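Local coordinates for ABC transporter ATP-binding protein (Sulfolobus tokodaii, PDB 2PJZ) that probably binds and hydrolyses ATP as the nucleotide-binding subunit of an ABC transporter, putatively one that carries cobalt, at residues A[110-114]-A[115-119]; A[244-248]-A[249-253]. One frame throughout, in Å; residues are numbered along the deposited sequence.

Contact 1: residues A[110-114]-A[115-119]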
loop_
_atom_site.group_PDB
_atom_site.type_symbol
_atom_site.label_atom_id
_atom_site.label_comp_id
_atom_site.label_asym_id
_atom_site.label_seq_id
_atom_site.Cartn_x
_atom_site.Cartn_y
_atom_site.Cartn_z
ATOM N N GLU A 110 -6.890 -11.405 -19.101
ATOM C CA GLU A 110 -8.065 -10.529 -19.073
ATOM C C GLU A 110 -7.727 -9.126 -18.525
ATOM O O GLU A 110 -8.141 -8.110 -19.094
ATOM C CB GLU A 110 -9.191 -11.208 -18.280
ATOM C CG GLU A 110 -10.330 -10.308 -17.848
ATOM C CD GLU A 110 -11.288 -10.974 -16.862
ATOM O OE1 GLU A 110 -11.465 -12.210 -16.943
ATOM O OE2 GLU A 110 -11.846 -10.255 -15.991
ATOM N N MET A 111 -6.963 -9.074 -17.429
ATOM C CA MET A 111 -6.472 -7.812 -16.876
ATOM C C MET A 111 -5.561 -7.071 -17.858
ATOM O O MET A 111 -5.716 -5.876 -18.064
ATOM C CB MET A 111 -5.704 -8.083 -15.553
ATOM C CG MET A 111 -6.554 -8.695 -14.429
ATOM S SD MET A 111 -5.537 -9.133 -12.949
ATOM C CE MET A 111 -6.905 -9.557 -11.835
ATOM N N LEU A 112 -4.613 -7.775 -18.466
ATOM C CA LEU A 112 -3.706 -7.117 -19.430
ATOM C C LEU A 112 -4.515 -6.493 -20.582
ATOM O O LEU A 112 -4.310 -5.333 -20.952
ATOM C CB LEU A 112 -2.677 -8.101 -19.982
ATOM C CG LEU A 112 -1.498 -8.584 -19.161
ATOM C CD1 LEU A 112 -0.499 -9.264 -20.083
ATOM C CD2 LEU A 112 -0.844 -7.424 -18.424
ATOM N N LYS A 113 -5.470 -7.258 -21.103
ATOM C CA LYS A 113 -6.358 -6.784 -22.170
ATOM C C LYS A 113 -7.214 -5.564 -21.761
ATOM O O LYS A 113 -7.268 -4.572 -22.499
ATOM C CB LYS A 113 -7.222 -7.933 -22.706
ATOM C CG LYS A 113 -8.154 -7.497 -23.847
ATOM C CD LYS A 113 -9.138 -8.581 -24.196
ATOM C CE LYS A 113 -10.155 -8.049 -25.218
ATOM N NZ LYS A 113 -11.071 -9.138 -25.673
ATOM N N ALA A 114 -7.846 -5.613 -20.582
ATOM C CA ALA A 114 -8.539 -4.449 -20.042
ATOM C C ALA A 114 -7.644 -3.221 -19.900
ATOM O O ALA A 114 -8.101 -2.088 -20.084
ATOM C CB ALA A 114 -9.233 -4.786 -18.706
ATOM N N LEU A 115 -6.361 -3.442 -19.613
ATOM C CA LEU A 115 -5.371 -2.363 -19.425
ATOM C C LEU A 115 -4.773 -1.867 -20.750
ATOM O O LEU A 115 -3.889 -0.989 -20.759
ATOM C CB LEU A 115 -4.231 -2.827 -18.495
ATOM C CG LEU A 115 -4.559 -2.969 -16.990
ATOM C CD1 LEU A 115 -3.502 -3.822 -16.257
ATOM C CD2 LEU A 115 -4.750 -1.588 -16.327
ATOM N N LYS A 116 -5.247 -2.449 -21.855
ATOM C CA LYS A 116 -4.719 -2.164 -23.196
ATOM C C LYS A 116 -3.191 -2.204 -23.190
ATOM O O LYS A 116 -2.520 -1.268 -23.642
ATOM C CB LYS A 116 -5.260 -0.826 -23.711
ATOM C CG LYS A 116 -6.773 -0.786 -23.784
ATOM C CD LYS A 116 -7.291 0.638 -24.009
ATOM C CE LYS A 116 -8.818 0.685 -23.983
ATOM N NZ LYS A 116 -9.421 -0.496 -24.685
ATOM N N LEU A 117 -2.663 -3.275 -22.600
ATOM C CA LEU A 117 -1.256 -3.629 -22.670
ATOM C C LEU A 117 -1.248 -4.842 -23.587
ATOM O O LEU A 117 -1.959 -5.828 -23.335
ATOM C CB LEU A 117 -0.694 -4.029 -21.296
ATOM C CG LEU A 117 -0.649 -3.037 -20.133
ATOM C CD1 LEU A 117 -0.165 -3.721 -18.851
ATOM C CD2 LEU A 117 0.243 -1.856 -20.452
ATOM N N GLY A 118 -0.455 -4.749 -24.653
ATOM C CA GLY A 118 -0.510 -5.704 -25.752
ATOM C C GLY A 118 -0.105 -7.121 -25.405
ATOM O O GLY A 118 0.611 -7.356 -24.438
ATOM N N GLU A 119 -0.572 -8.056 -26.228
ATOM C CA GLU A 119 -0.256 -9.487 -26.133
ATOM C C GLU A 119 1.255 -9.728 -26.094
ATOM O O GLU A 119 1.734 -10.692 -25.483
ATOM C CB GLU A 119 -0.846 -10.200 -27.362
ATOM C CG GLU A 119 -1.651 -11.470 -27.067
ATOM C CD GLU A 119 -0.982 -12.376 -26.041
ATOM O OE1 GLU A 119 0.111 -12.916 -26.341
ATOM O OE2 GLU A 119 -1.563 -12.549 -24.940
#

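Contact 2: residues A[244-248]-A[249-253]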
loop_
_atom_site.group_PDB
_atom_site.type_symbol
_atom_site.label_atom_id
_atom_site.label_comp_id
_atom_site.label_asym_id
_atom_site.label_seq_id
_atom_site.Cartn_x
_atom_site.Cartn_y
_atom_site.Cartn_z
ATOM N N LEU A 244 -13.611 23.796 9.281
ATOM C CA LEU A 244 -12.776 24.474 10.275
ATOM C C LEU A 244 -11.436 25.000 9.726
ATOM O O LEU A 244 -10.654 25.604 10.479
ATOM C CB LEU A 244 -12.548 23.603 11.512
ATOM C CG LEU A 244 -13.646 23.487 12.575
ATOM C CD1 LEU A 244 -14.737 22.468 12.192
ATOM C CD2 LEU A 244 -13.039 23.129 13.949
ATOM N N GLY A 245 -11.182 24.786 8.431
ATOM C CA GLY A 245 -9.846 25.025 7.848
ATOM C C GLY A 245 -9.714 24.646 6.386
ATOM O O GLY A 245 -10.703 24.633 5.653
ATOM N N MET A 246 -8.495 24.330 5.948
ATOM C CA MET A 246 -8.297 23.993 4.541
ATOM C C MET A 246 -8.743 22.559 4.262
ATOM O O MET A 246 -8.569 21.687 5.093
ATOM C CB MET A 246 -6.840 24.191 4.093
ATOM C CG MET A 246 -6.691 24.146 2.572
ATOM S SD MET A 246 -5.020 23.927 1.911
ATOM C CE MET A 246 -5.479 22.657 0.764
ATOM N N LYS A 247 -9.312 22.356 3.079
ATOM C CA LYS A 247 -9.849 21.078 2.659
ATOM C C LYS A 247 -8.729 20.052 2.461
ATOM O O LYS A 247 -7.748 20.307 1.763
ATOM C CB LYS A 247 -10.627 21.240 1.345
ATOM C CG LYS A 247 -11.838 22.182 1.424
ATOM C CD LYS A 247 -12.955 21.559 2.255
ATOM C CE LYS A 247 -14.145 22.514 2.374
ATOM N NZ LYS A 247 -15.149 22.007 3.356
ATOM N N PHE A 248 -8.889 18.886 3.080
ATOM C CA PHE A 248 -7.921 17.816 2.893
ATOM C C PHE A 248 -7.835 17.470 1.421
ATOM O O PHE A 248 -6.740 17.206 0.901
ATOM C CB PHE A 248 -8.320 16.576 3.705
ATOM C CG PHE A 248 -7.342 15.459 3.560
ATOM C CD1 PHE A 248 -6.276 15.349 4.436
ATOM C CD2 PHE A 248 -7.457 14.567 2.517
ATOM C CE1 PHE A 248 -5.338 14.334 4.281
ATOM C CE2 PHE A 248 -6.529 13.550 2.357
ATOM C CZ PHE A 248 -5.479 13.447 3.255
ATOM N N GLY A 249 -8.989 17.496 0.747
ATOM C CA GLY A 249 -9.071 17.277 -0.694
ATOM C C GLY A 249 -8.251 18.209 -1.575
ATOM O O GLY A 249 -8.018 17.918 -2.746
ATOM N N ALA A 250 -7.834 19.349 -1.037
ATOM C CA ALA A 250 -7.081 20.288 -1.841
ATOM C C ALA A 250 -5.603 20.261 -1.472
ATOM O O ALA A 250 -4.795 20.987 -2.063
ATOM C CB ALA A 250 -7.670 21.712 -1.707
ATOM N N LEU A 251 -5.241 19.373 -0.536
ATOM C CA LEU A 251 -3.903 19.361 0.052
ATOM C C LEU A 251 -2.781 19.221 -0.976
ATOM O O LEU A 251 -1.742 19.871 -0.867
ATOM C CB LEU A 251 -3.785 18.280 1.139
ATOM C CG LEU A 251 -3.014 18.767 2.358
ATOM C CD1 LEU A 251 -3.875 19.770 3.091
ATOM C CD2 LEU A 251 -2.643 17.606 3.261
ATOM N N GLY A 252 -2.980 18.378 -1.974
ATOM C CA GLY A 252 -1.969 18.248 -3.009
ATOM C C GLY A 252 -0.882 17.281 -2.598
ATOM O O GLY A 252 -0.632 16.311 -3.298
ATOM N N SER A 253 -0.269 17.501 -1.442
ATOM C CA SER A 253 0.844 16.666 -0.979
ATOM C C SER A 253 0.792 16.447 0.518
ATOM O O SER A 253 0.539 17.383 1.273
ATOM C CB SER A 253 2.195 17.325 -1.338
ATOM O OG SER A 253 3.238 16.756 -0.556
#

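Contact 1: residues A[110-114]-A[115-119]
The amides of Leu-115, Lys-116 and Leu-117 turn back onto the carbonyls of Met-111, Lys-113 and Leu-112 as helix 105-114 ends. Leu-115 N still makes a helical bond to Met-111 O (3.0 Å), with a weak second link to Leu-112 O. Beyond it the pattern changes: Leu-117 N reaches Leu-112 O at 3.1 Å in a nearly straight bond (171° at the hydrogen), while Lys-116 N bonds to Lys-113 O at 3.0 Å. Lys-116, the first residue to leave helical angles, has a positive phi of 47°, which swings the chain round so that both bonds can close. This is a Schellman motif ending helix 105-114, which by its place in the sequence, between the probable P-loop and helix 131-144, probably belongs to the helical subdomain of the ABC ATPase. Its hydrophobic element is the pair Leu-112 and Leu-117, whose side chains cross at about a right angle; methyl CD2 of Leu-112 meets CD1 of Leu-117 at 3.8 Å. Leu-117 CG stands opposite its own carbonyl carbon (chi1 -63°), which turns CD1 toward Leu-112. CB of Leu-117 rests 3.9 Å from Leu-112 O. Leu-115 folds back along the last turn, CG 3.3 Å and CD1 3.5 Å from Met-111 O; its side chain also touches Leu-136 and Ser-140 of helix 131-144 and Val-166 of helix 161-173. Leu-112 packs on Ile-121 and Leu-122 of the following loop, and Leu-117 on Arg-163. On the exposed side, CG of Lys-116 passes 4.0 Å from Lys-113 O.

Contact 2: residues A[244-248]-A[249-253]
Met-246 reaches forward over the turn that follows it, its methyl lying against Ala-250 and Leu-251. CG stands opposite the backbone N (chi1 -167°), and a bend at the last torsion, chi3 133°, brings CE down to 3.4 Å from Ala-250 CB and 4.0 Å from Leu-251 CD1. CE also lies close to the Ala-250 carbonyl, 3.3 Å from its C, so the tip of the methionine touches backbone as well as side chain. Lys-247 contributes mainly its backbone: its O accepts the amide of Ala-250 at 3.0 Å, while its CB lies alongside the turn. The ammonium end leads away to a salt bridge with Asp-243. Phe-248 supplies the second carbonyl, its O bonded at 3.0 Å by Leu-251 N. With CG opposite its own N (chi1 -179°), the Phe-248 ring is carried inward to Leu-185 and Leu-188. Leu-251 meets it obliquely, CD2 4.4 Å from CE1, and CB of Leu-251 presses on Phe-248 O at 3.2 Å. Leu-251 also packs on Leu-185 and on Ile-218 of strand 216-220, to which Met-246 and Phe-248 are joined by backbone bonds. Two successive i to i+3 bonds, from Ala-250 to Lys-247 and from Leu-251 to Phe-248, make this two overlapping type I-like beta turns, with Phe-248 and Gly-249, then Gly-249 and Ala-250, at the central positions, leading out of the short, weakly bonded edge strand 246-247 of a small antiparallel sheet.

Both contacts are local reversals of the chain, with centres 36 Å apart and nearest atoms about 23 Å apart; they do not touch and involve different elements. Contact 1 ends a helix packed against helices 131-144 and 161-173; contact 2 leaves the edge of the small antiparallel sheet that includes strands 216-220 and 235-241. Each is partly buried, and the leucines that touch are buried, but contact 1 has more buried residues among those that touch. Its one apolar side-chain pair is leucine on leucine, whereas contact 2 mixes a surface methionine with a buried aromatic ring. In contact 1 the positive-phi residue, Lys-116, itself donates a closing bond; neither closing bond of contact 2 has a positive-phi donor.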